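Local coordinates for SusD superfamily protein (Bacteroides vulgatus, PDB 3MYV) that probably binds polysaccharides at the bacterial outer membrane for glycan uptake, at residues Lys110-Ala115 with Asn184-Lys189; Glu173-Met178 with Ala191-Leu196; Phe399-Leu402 with Thr407-Arg410. All blocks are in the same frame, centred on the assembly; numbering follows the deposited sequence. Where two conformers were deposited one is given.

In the fold
From the N terminus, the first segment in contact is 110-115, on helix 103-128. The chain returns through helix 160-177 and the loop at 184-189, where interaction 1 closes a long loop of 68 residues. Interaction 2 closes a much shorter one, between the end of helix 160-177 and helix 189-202. The two cross, since their segments alternate along the chain. Their centres are about 8 Å apart and they touch: G111 of one packs on A174 of the other. Interaction 3 follows in series, on the opposite side of the chain's centre. Its centre is about 31 Å from that of interaction 1. It ties helix 397-403 to the small sheet of strands 408-409 and 422-423.

Interaction 1. Residues Lys110-Ala115 with Asn184-Lys189; sequences KGETMA and NGRMNK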
ATOM      1  N   LYS A 110      13.145 -11.568  14.631  1.00 19.74           N
ATOM      2  CA  LYS A 110      13.552 -10.202  14.976  1.00 16.97           C
ATOM      3  C   LYS A 110      13.502  -9.297  13.726  1.00 17.91           C
ATOM      4  O   LYS A 110      12.908  -8.212  13.760  1.00 14.94           O
ATOM      5  CB  LYS A 110      14.945 -10.186  15.571  1.00 17.93           C
ATOM      6  CG  LYS A 110      15.506  -8.787  15.823  1.00 24.63           C
ATOM      7  CD  LYS A 110      16.906  -8.832  16.463  1.00 23.43           C
ATOM      8  CE  LYS A 110      17.570  -7.445  16.430  1.00 28.42           C
ATOM      9  NZ  LYS A 110      18.937  -7.445  17.066  1.00 25.77           N
ATOM     10  N   GLY A 111      14.110  -9.753  12.637  1.00 16.32           N
ATOM     11  CA  GLY A 111      14.092  -9.008  11.373  1.00 17.22           C
ATOM     12  C   GLY A 111      12.690  -8.741  10.865  1.00 16.53           C
ATOM     13  O   GLY A 111      12.362  -7.629  10.387  1.00 14.08           O
ATOM     14  N   GLU A 112      11.846  -9.759  10.980  1.00 16.30           N
ATOM     15  CA  GLU A 112      10.481  -9.668  10.482  1.00 17.21           C
ATOM     16  C   GLU A 112       9.703  -8.647  11.306  1.00 15.40           C
ATOM     17  O   GLU A 112       8.960  -7.854  10.758  1.00 16.00           O
ATOM     18  CB  GLU A 112       9.795 -11.042  10.526  1.00 15.98           C
ATOM     19  CG  GLU A 112       8.395 -11.029   9.947  1.00 15.75           C
ATOM     20  CD  GLU A 112       7.662 -12.363  10.023  1.00 23.82           C
ATOM     21  OE1 GLU A 112       8.251 -13.370  10.490  1.00 20.27           O
ATOM     22  OE2 GLU A 112       6.471 -12.394   9.614  1.00 18.54           O
ATOM     23  N   THR A 113       9.896  -8.674  12.623  1.00 15.48           N
ATOM     24  CA  THR A 113       9.298  -7.677  13.520  1.00 15.54           C
ATOM     25  C   THR A 113       9.730  -6.253  13.147  1.00 13.07           C
ATOM     26  O   THR A 113       8.923  -5.326  13.129  1.00 15.30           O
ATOM     27  CB  THR A 113       9.660  -7.976  14.986  1.00 17.23           C
ATOM     28  OG1 THR A 113       9.221  -9.304  15.327  1.00 15.66           O
ATOM     29  CG2 THR A 113       9.027  -6.935  15.945  1.00 15.97           C
HETATM   30  N   MSE A 114      11.002  -6.075  12.819  1.00 15.74           N
HETATM   31  CA  MSE A 114      11.485  -4.785  12.365  1.00 13.92           C
HETATM   32  C   MSE A 114      10.835  -4.396  11.044  1.00 14.59           C
HETATM   33  O   MSE A 114      10.586  -3.213  10.825  1.00 14.63           O
HETATM   34  CB  MSE A 114      13.014  -4.769  12.251  1.00 17.12           C
HETATM   35  CG  MSE A 114      13.739  -4.959  13.581  1.00 17.20           C
HETATM   36 SE   MSE A 114      15.644  -5.300  13.355  0.75 16.92          SE
HETATM   37  CE  MSE A 114      16.174  -3.584  12.742  1.00 17.72           C
ATOM     38  N   ALA A 115      10.598  -5.359  10.150  1.00 14.51           N
ATOM     39  CA  ALA A 115       9.918  -5.066   8.864  1.00 13.39           C
ATOM     40  C   ALA A 115       8.480  -4.555   9.120  1.00 15.26           C
ATOM     41  O   ALA A 115       8.033  -3.598   8.492  1.00 15.00           O
ATOM     42  CB  ALA A 115       9.909  -6.335   7.965  1.00 14.62           C
ATOM     43  N   ASN A 184       3.121 -17.907   4.031  1.00 18.95           N
ATOM     44  CA  ASN A 184       2.007 -17.231   3.369  1.00 17.77           C
ATOM     45  C   ASN A 184       1.189 -16.467   4.387  1.00 16.49           C
ATOM     46  O   ASN A 184       0.779 -17.038   5.389  1.00 17.01           O
ATOM     47  CB  ASN A 184       1.097 -18.236   2.637  1.00 18.69           C
ATOM     48  CG  ASN A 184       1.728 -18.835   1.400  1.00 21.77           C
ATOM     49  OD1 ASN A 184       2.611 -18.252   0.758  1.00 20.52           O
ATOM     50  ND2 ASN A 184       1.220 -20.000   1.015  1.00 17.41           N
ATOM     51  N   GLY A 185       0.972 -15.174   4.144  1.00 15.48           N
ATOM     52  CA  GLY A 185       0.235 -14.324   5.080  1.00 15.93           C
ATOM     53  C   GLY A 185       1.182 -13.403   5.852  1.00 16.65           C
ATOM     54  O   GLY A 185       0.739 -12.486   6.569  1.00 17.83           O
ATOM     55  N   ARG A 186       2.487 -13.635   5.709  1.00 15.53           N
ATOM     56  CA  ARG A 186       3.492 -12.797   6.353  1.00 14.56           C
ATOM     57  C   ARG A 186       4.606 -12.374   5.383  1.00 16.78           C
ATOM     58  O   ARG A 186       4.723 -12.907   4.275  1.00 17.66           O
ATOM     59  CB  ARG A 186       4.059 -13.528   7.577  1.00 18.36           C
ATOM     60  CG  ARG A 186       2.998 -13.809   8.661  1.00 18.06           C
ATOM     61  CD  ARG A 186       3.417 -14.836   9.737  1.00 19.65           C
ATOM     62  NE  ARG A 186       4.665 -14.540  10.441  1.00 17.45           N
ATOM     63  CZ  ARG A 186       5.119 -15.231  11.497  1.00 24.37           C
ATOM     64  NH1 ARG A 186       4.408 -16.212  12.036  1.00 17.06           N
ATOM     65  NH2 ARG A 186       6.290 -14.936  12.042  1.00 20.80           N
HETATM   66  N   MSE A 187       5.424 -11.418   5.813  1.00 15.49           N
HETATM   67  CA  MSE A 187       6.553 -10.953   5.031  1.00 15.90           C
HETATM   68  C   MSE A 187       7.748 -11.888   5.244  1.00 17.49           C
HETATM   69  O   MSE A 187       8.031 -12.302   6.376  1.00 16.94           O
HETATM   70  CB  MSE A 187       6.946  -9.518   5.447  1.00 12.20           C
HETATM   71  CG  MSE A 187       5.947  -8.483   4.967  1.00 13.12           C
HETATM   72 SE   MSE A 187       6.494  -6.680   5.200  0.75 14.39          SE
HETATM   73  CE  MSE A 187       5.934  -6.463   7.027  1.00 18.01           C
ATOM     74  N   ASN A 188       8.448 -12.177   4.156  1.00 17.40           N
ATOM     75  CA  ASN A 188       9.761 -12.812   4.189  1.00 17.16           C
ATOM     76  C   ASN A 188      10.792 -11.834   3.612  1.00 19.16           C
ATOM     77  O   ASN A 188      10.469 -10.679   3.349  1.00 16.54           O
ATOM     78  CB  ASN A 188       9.769 -14.134   3.414  1.00 14.56           C
ATOM     79  CG  ASN A 188       9.551 -13.946   1.908  1.00 16.41           C
ATOM     80  OD1 ASN A 188       9.233 -12.862   1.457  1.00 14.65           O
ATOM     81  ND2 ASN A 188       9.741 -15.015   1.138  1.00 16.46           N
ATOM     82  N   LYS A 189      12.019 -12.292   3.412  1.00 18.59           N
ATOM     83  CA  LYS A 189      13.103 -11.403   2.946  1.00 16.05           C
ATOM     84  C   LYS A 189      12.760 -10.750   1.612  1.00 14.07           C
ATOM     85  O   LYS A 189      13.029  -9.567   1.406  1.00 13.05           O
ATOM     86  CB  LYS A 189      14.417 -12.182   2.848  1.00 15.56           C
ATOM     87  CG  LYS A 189      15.649 -11.317   2.602  1.00 16.72           C
ATOM     88  CD  LYS A 189      16.904 -12.204   2.622  1.00 20.63           C
ATOM     89  CE  LYS A 189      18.115 -11.421   2.208  1.00 22.89           C
ATOM     90  NZ  LYS A 189      19.339 -12.111   2.579  1.00 20.82           N
TER
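E112 and M187 bring the two backbones together, with CA atoms 6.8 Å apart. Residues 110-115 are a piece of helix 103-128. Residues 184-189 form an irregular linker. G185, at a positive phi, lets this linker turn where a CB would clash with N184 O.

A buried salt bridge joins E112 to R186 across the contact. The E112 chain is fully extended, with CG anti to the backbone N (chi1 -177°), and this carries the carboxylate out from the helix to the linker. R186 crosses it at about a right angle and grips it side-on with two nitrogens, one to each oxygen. The bond from R186 NE to E112 OE2, 2.9 Å long, is almost straight (172°), with the oxygen in the guanidinium plane. R186 NH2 bonds E112 OE1 at 3.0 Å. Both oxygens are met on their syn side, and the two flat groups are turned by 31°. The mismatch falls mainly on the NH2 bond, whose donor lies well out of the carboxylate plane.

The Y24 hydroxyl bonds both E112 OE2 and M187 N, joining the carboxylate to the linker backbone, while R186 NH1 pairs with D17 and N21, so two acids share the arginine and its buried charge is probably well balanced.

Apolar contact comes from M187, a selenomethionine. Its chain bends at its last torsion, and M187 CE rests 3.8 Å from A115 C and 4.1 Å from A115 CB.

Around the contact, helix 13-27 lines one side of the salt bridge through V20 and Y24, helix 77-94 packs on T113, helix 160-177 packs on M114, and N188 caps the start of helix 189-202.

Interaction 2. Residues Glu173-Met178 with Ala191-Leu196; sequences EAVTLM and AARALL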
ATOM      1  N   GLU A 173      18.511  -3.216   7.859  1.00 20.38           N
ATOM      2  CA  GLU A 173      18.936  -4.213   8.833  1.00 19.95           C
ATOM      3  C   GLU A 173      18.031  -5.461   8.838  1.00 18.69           C
ATOM      4  O   GLU A 173      18.536  -6.596   8.870  1.00 19.02           O
ATOM      5  CB  GLU A 173      19.080  -3.605  10.225  1.00 19.77           C
ATOM      6  CG  GLU A 173      19.602  -4.598  11.221  1.00 22.06           C
ATOM      7  CD  GLU A 173      19.762  -4.058  12.623  1.00 29.56           C
ATOM      8  OE1 GLU A 173      19.605  -2.827  12.836  1.00 26.49           O
ATOM      9  OE2 GLU A 173      20.044  -4.894  13.508  1.00 30.55           O
ATOM     10  N   ALA A 174      16.718  -5.258   8.797  1.00 15.80           N
ATOM     11  CA  ALA A 174      15.743  -6.360   8.772  1.00 17.41           C
ATOM     12  C   ALA A 174      16.059  -7.372   7.670  1.00 17.35           C
ATOM     13  O   ALA A 174      16.067  -8.599   7.897  1.00 17.35           O
ATOM     14  CB  ALA A 174      14.311  -5.820   8.601  1.00 18.39           C
ATOM     15  N   VAL A 175      16.309  -6.850   6.473  1.00 18.91           N
ATOM     16  CA  VAL A 175      16.615  -7.673   5.312  1.00 18.93           C
ATOM     17  C   VAL A 175      17.797  -8.586   5.620  1.00 19.56           C
ATOM     18  O   VAL A 175      17.781  -9.757   5.249  1.00 21.33           O
ATOM     19  CB  VAL A 175      16.875  -6.811   4.044  1.00 18.72           C
ATOM     20  CG1 VAL A 175      17.551  -7.679   2.915  1.00 17.80           C
ATOM     21  CG2 VAL A 175      15.555  -6.187   3.527  1.00 15.03           C
ATOM     22  N   THR A 176      18.822  -8.076   6.316  1.00 19.72           N
ATOM     23  CA  THR A 176      19.999  -8.902   6.557  1.00 18.93           C
ATOM     24  C   THR A 176      19.676 -10.045   7.518  1.00 19.19           C
ATOM     25  O   THR A 176      20.359 -11.051   7.496  1.00 21.66           O
ATOM     26  CB  THR A 176      21.218  -8.096   7.106  1.00 21.39           C
ATOM     27  OG1 THR A 176      20.944  -7.638   8.433  1.00 19.02           O
ATOM     28  CG2 THR A 176      21.565  -6.898   6.174  1.00 21.83           C
ATOM     29  N   LEU A 177      18.665  -9.878   8.371  1.00 20.28           N
ATOM     30  CA  LEU A 177      18.288 -10.905   9.359  1.00 18.44           C
ATOM     31  C   LEU A 177      17.272 -11.951   8.892  1.00 19.25           C
ATOM     32  O   LEU A 177      17.161 -13.005   9.503  1.00 18.50           O
ATOM     33  CB  LEU A 177      17.697 -10.238  10.602  1.00 18.36           C
ATOM     34  CG  LEU A 177      18.630  -9.275  11.337  1.00 21.38           C
ATOM     35  CD1 LEU A 177      17.912  -8.682  12.535  1.00 14.86           C
ATOM     36  CD2 LEU A 177      19.910 -10.004  11.722  1.00 25.87           C
HETATM   37  N   MSE A 178      16.507 -11.639   7.850  1.00 19.33           N
HETATM   38  CA  MSE A 178      15.312 -12.411   7.488  1.00 19.67           C
HETATM   39  C   MSE A 178      15.553 -13.638   6.599  1.00 21.13           C
HETATM   40  O   MSE A 178      16.538 -13.722   5.867  1.00 20.79           O
HETATM   41  CB  MSE A 178      14.289 -11.469   6.825  1.00 18.53           C
HETATM   42  CG  MSE A 178      13.604 -10.551   7.832  1.00 18.83           C
HETATM   43 SE   MSE A 178      12.541  -9.224   6.975  0.75 14.38          SE
HETATM   44  CE  MSE A 178      11.005 -10.384   6.699  1.00 16.67           C
ATOM     45  N   ALA A 191       9.723  -9.937   0.435  1.00 13.88           N
ATOM     46  CA  ALA A 191       8.747  -8.909   0.749  1.00 12.90           C
ATOM     47  C   ALA A 191       9.419  -7.683   1.304  1.00 12.21           C
ATOM     48  O   ALA A 191       9.135  -6.529   0.900  1.00 12.90           O
ATOM     49  CB  ALA A 191       7.701  -9.457   1.787  1.00 13.33           C
ATOM     50  N   ALA A 192      10.283  -7.908   2.284  1.00 12.11           N
ATOM     51  CA  ALA A 192      10.992  -6.795   2.921  1.00 12.15           C
ATOM     52  C   ALA A 192      11.849  -5.986   1.945  1.00 14.56           C
ATOM     53  O   ALA A 192      11.908  -4.755   2.052  1.00 13.13           O
ATOM     54  CB  ALA A 192      11.881  -7.306   4.105  1.00 10.33           C
ATOM     55  N   ARG A 193      12.528  -6.668   1.016  1.00 13.63           N
ATOM     56  CA  ARG A 193      13.292  -5.972  -0.027  1.00 14.60           C
ATOM     57  C   ARG A 193      12.358  -5.236  -0.999  1.00 14.45           C
ATOM     58  O   ARG A 193      12.662  -4.130  -1.418  1.00 12.82           O
ATOM     59  CB  ARG A 193      14.199  -6.951  -0.804  1.00 14.33           C
ATOM     60  CG  ARG A 193      15.270  -7.632   0.081  1.00 14.34           C
ATOM     61  CD  ARG A 193      15.914  -8.795  -0.653  1.00 14.78           C
ATOM     62  NE  ARG A 193      16.756  -8.342  -1.752  1.00 14.16           N
ATOM     63  CZ  ARG A 193      17.123  -9.091  -2.781  1.00 19.71           C
ATOM     64  NH1 ARG A 193      16.653 -10.340  -2.934  1.00 17.46           N
ATOM     65  NH2 ARG A 193      17.943  -8.586  -3.679  1.00 18.89           N
ATOM     66  N   ALA A 194      11.211  -5.830  -1.333  1.00 11.97           N
ATOM     67  CA  ALA A 194      10.259  -5.155  -2.207  1.00 12.50           C
ATOM     68  C   ALA A 194       9.780  -3.848  -1.540  1.00 14.93           C
ATOM     69  O   ALA A 194       9.715  -2.794  -2.183  1.00 11.96           O
ATOM     70  CB  ALA A 194       9.073  -6.091  -2.566  1.00 11.94           C
ATOM     71  N   LEU A 195       9.462  -3.920  -0.242  1.00 16.25           N
ATOM     72  CA  LEU A 195       8.988  -2.753   0.494  1.00 15.50           C
ATOM     73  C   LEU A 195      10.085  -1.662   0.544  1.00 14.21           C
ATOM     74  O   LEU A 195       9.807  -0.471   0.341  1.00 11.96           O
ATOM     75  CB  LEU A 195       8.544  -3.161   1.915  1.00 14.89           C
ATOM     76  CG  LEU A 195       8.051  -2.068   2.858  1.00 14.64           C
ATOM     77  CD1 LEU A 195       6.909  -1.266   2.265  1.00 11.81           C
ATOM     78  CD2 LEU A 195       7.652  -2.636   4.235  1.00 12.22           C
ATOM     79  N   LEU A 196      11.313  -2.089   0.811  1.00 12.66           N
ATOM     80  CA  LEU A 196      12.479  -1.185   0.855  1.00 14.30           C
ATOM     81  C   LEU A 196      12.700  -0.481  -0.489  1.00 14.14           C
ATOM     82  O   LEU A 196      13.048   0.704  -0.519  1.00 14.01           O
ATOM     83  CB  LEU A 196      13.736  -1.964   1.262  1.00 12.96           C
ATOM     84  CG  LEU A 196      15.034  -1.161   1.436  1.00 16.42           C
ATOM     85  CD1 LEU A 196      14.799  -0.004   2.408  1.00 17.69           C
ATOM     86  CD2 LEU A 196      16.215  -2.020   1.877  1.00 14.80           C
TER
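V175 sits on a helix turn in which E173 O is met by three donors. T176 OG1 bonds E173 O at 2.7 Å, in the carbonyl plane and on a lone pair. T176 N and L177 N add weak bonds to the same oxygen near the end of helix 160-177.

V175 carries the contact to helix 189-202. CG1 is anti to the backbone N (chi1 166°), and both methyls rest against R193 CG, from one side. V175 CG1 is 3.6 Å from R193 CG, and V175 CG2 is 3.7 Å from the same carbon. The V175 and R193 side chains cross at about a right angle. V175 CG2 also meets A192 CB at 3.9 Å. The charged end of R193 runs on to D219, a salt-bridge partner on helix 206-223.

M178, a selenomethionine, reaches A192 from the helix end, with M178 SE 3.5 Å from A192 CB. Replacing V175 with an alanine would probably open a gap beside A192 and take away the two methyl contacts on R193 CG.

The two helices run antiparallel and are joined by a short linker. This is a helical hairpin, consistent with the TPR-like helical part of SusD proteins.

Interaction 3. Residues Phe399-Leu402 with Thr407-Arg410; sequences FDLL and TIVR
I408 CG1 stands anti to the carbonyl carbon (chi1 -52°), and the second torsion is extended, which sends the ethyl branch across to the helix. The backbone points L401 CB toward the strand, and chi1 (-75°) with an extended chi2 places L401 CD1 beside I408 CG1. The arrangement is a short helix, 397-403, turning tightly into strand 408-409. The strand pairs with 422-423 in a two-stranded antiparallel sheet, with I408 bonded through its backbone to V423. It belongs to the RagB/SusD family region.

No hydrogen bond joins the two segments, and the contact is wholly apolar. I408 works as a single buried peg against two successive leucines. L401 touches the inner part of the ethyl branch: L401 CB and L401 CD1 each lie 3.8 Å from I408 CG1. The two side chains meet at a slant. L402 meets the tip of the branch at about a right angle, with L402 CD1 3.7 Å from I408 CD1. L402 was deposited in two conformers, so this second contact is less certain. Its side chain also packs on C430.

At the root of the isoleucine, the smaller branch also takes part: L401 CD1 lies 4.1 Å from I408 CG2.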
ATOM      1  N   PHE A 399      -1.034   8.163  -3.757  1.00 13.27           N
ATOM      2  CA  PHE A 399       0.333   8.368  -3.292  1.00 12.70           C
ATOM      3  C   PHE A 399       1.306   8.549  -4.460  1.00 12.51           C
ATOM      4  O   PHE A 399       2.203   9.398  -4.413  1.00 13.33           O
ATOM      5  CB  PHE A 399       0.795   7.183  -2.446  1.00 11.54           C
ATOM      6  CG  PHE A 399       0.028   6.984  -1.180  1.00 16.22           C
ATOM      7  CD1 PHE A 399       0.001   7.964  -0.209  1.00 17.27           C
ATOM      8  CD2 PHE A 399      -0.655   5.794  -0.954  1.00 16.13           C
ATOM      9  CE1 PHE A 399      -0.685   7.754   0.988  1.00 13.77           C
ATOM     10  CE2 PHE A 399      -1.342   5.590   0.227  1.00 18.47           C
ATOM     11  CZ  PHE A 399      -1.351   6.560   1.191  1.00 16.65           C
ATOM     12  N   ASP A 400       1.081   7.801  -5.534  1.00 13.20           N
ATOM     13  CA  ASP A 400       1.990   7.849  -6.691  1.00 12.92           C
ATOM     14  C   ASP A 400       1.907   9.190  -7.426  1.00 13.36           C
ATOM     15  O   ASP A 400       2.913   9.717  -7.874  1.00 12.76           O
ATOM     16  CB  ASP A 400       1.723   6.689  -7.655  1.00 14.17           C
ATOM     17  CG  ASP A 400       2.225   5.338  -7.115  1.00 16.68           C
ATOM     18  OD1 ASP A 400       3.088   5.283  -6.209  1.00 16.64           O
ATOM     19  OD2 ASP A 400       1.750   4.314  -7.607  1.00 12.53           O
ATOM     20  N   LEU A 401       0.707   9.743  -7.537  1.00 12.75           N
ATOM     21  CA  LEU A 401       0.562  11.042  -8.171  1.00 14.30           C
ATOM     22  C   LEU A 401       1.130  12.132  -7.257  1.00 14.93           C
ATOM     23  O   LEU A 401       1.935  12.995  -7.695  1.00 13.74           O
ATOM     24  CB  LEU A 401      -0.892  11.310  -8.542  1.00 15.47           C
ATOM     25  CG  LEU A 401      -1.376  10.524  -9.773  1.00 15.46           C
ATOM     26  CD1 LEU A 401      -2.884  10.630  -9.912  1.00 13.47           C
ATOM     27  CD2 LEU A 401      -0.664  11.004 -11.069  1.00 19.90           C
ATOM     28  N   LEU A 402       0.761  12.081  -5.980  1.00 14.98           N
ATOM     29  CA  LEU A 402       1.115  13.194  -5.091  0.50 15.11           C
ATOM     30  C   LEU A 402       2.625  13.250  -4.848  1.00 15.42           C
ATOM     31  O   LEU A 402       3.187  14.329  -4.855  1.00 16.23           O
ATOM     32  CB  LEU A 402       0.323  13.173  -3.780  0.50 15.73           C
ATOM     33  CG  LEU A 402      -0.394  14.514  -3.607  0.50 18.30           C
ATOM     34  CD1 LEU A 402      -1.259  14.785  -4.815  0.50 18.39           C
ATOM     35  CD2 LEU A 402      -1.225  14.594  -2.339  0.50 19.03           C
ATOM     36  N   THR A 407      -0.900  17.019 -10.108  1.00 18.42           N
ATOM     37  CA  THR A 407      -2.255  17.411  -9.705  1.00 20.07           C
ATOM     38  C   THR A 407      -3.181  16.268 -10.091  1.00 20.94           C
ATOM     39  O   THR A 407      -3.196  15.841 -11.249  1.00 19.14           O
ATOM     40  CB  THR A 407      -2.712  18.661 -10.431  1.00 24.20           C
ATOM     41  OG1 THR A 407      -1.779  19.695 -10.173  1.00 21.54           O
ATOM     42  CG2 THR A 407      -4.119  19.089  -9.977  1.00 19.19           C
ATOM     43  N   ILE A 408      -3.915  15.749  -9.110  1.00 16.90           N
ATOM     44  CA  ILE A 408      -4.908  14.698  -9.352  1.00 17.57           C
ATOM     45  C   ILE A 408      -6.175  15.403  -9.836  1.00 17.58           C
ATOM     46  O   ILE A 408      -6.715  16.264  -9.142  1.00 17.70           O
ATOM     47  CB  ILE A 408      -5.190  13.861  -8.083  1.00 17.80           C
ATOM     48  CG1 ILE A 408      -3.875  13.338  -7.470  1.00 20.37           C
ATOM     49  CG2 ILE A 408      -6.093  12.658  -8.416  1.00 17.21           C
ATOM     50  CD1 ILE A 408      -4.038  12.704  -6.142  1.00 14.92           C
ATOM     51  N   VAL A 409      -6.600  15.081 -11.054  1.00 18.46           N
ATOM     52  CA  VAL A 409      -7.789  15.682 -11.655  1.00 19.33           C
ATOM     53  C   VAL A 409      -8.954  14.693 -11.568  1.00 18.61           C
ATOM     54  O   VAL A 409      -8.885  13.571 -12.087  1.00 18.68           O
ATOM     55  CB  VAL A 409      -7.544  16.088 -13.112  1.00 21.14           C
ATOM     56  CG1 VAL A 409      -8.834  16.654 -13.725  1.00 19.85           C
ATOM     57  CG2 VAL A 409      -6.387  17.101 -13.199  1.00 23.74           C
ATOM     58  N   ARG A 410     -10.001  15.124 -10.882  1.00 17.09           N
ATOM     59  CA  ARG A 410     -11.166  14.305 -10.554  1.00 19.69           C
ATOM     60  C   ARG A 410     -12.394  15.123 -10.889  1.00 20.35           C
ATOM     61  O   ARG A 410     -12.984  15.779 -10.033  1.00 20.73           O
ATOM     62  CB  ARG A 410     -11.138  13.921  -9.063  1.00 22.09           C
ATOM     63  CG  ARG A 410      -9.765  13.395  -8.623  1.00 20.45           C
ATOM     64  CD  ARG A 410      -9.399  13.748  -7.189  1.00 23.11           C
ATOM     65  NE  ARG A 410      -9.963  12.776  -6.271  1.00 21.49           N
ATOM     66  CZ  ARG A 410     -10.743  13.037  -5.226  1.00 16.64           C
ATOM     67  NH1 ARG A 410     -11.047  14.268  -4.879  1.00 20.95           N
ATOM     68  NH2 ARG A 410     -11.176  12.030  -4.490  1.00 19.23           N
TER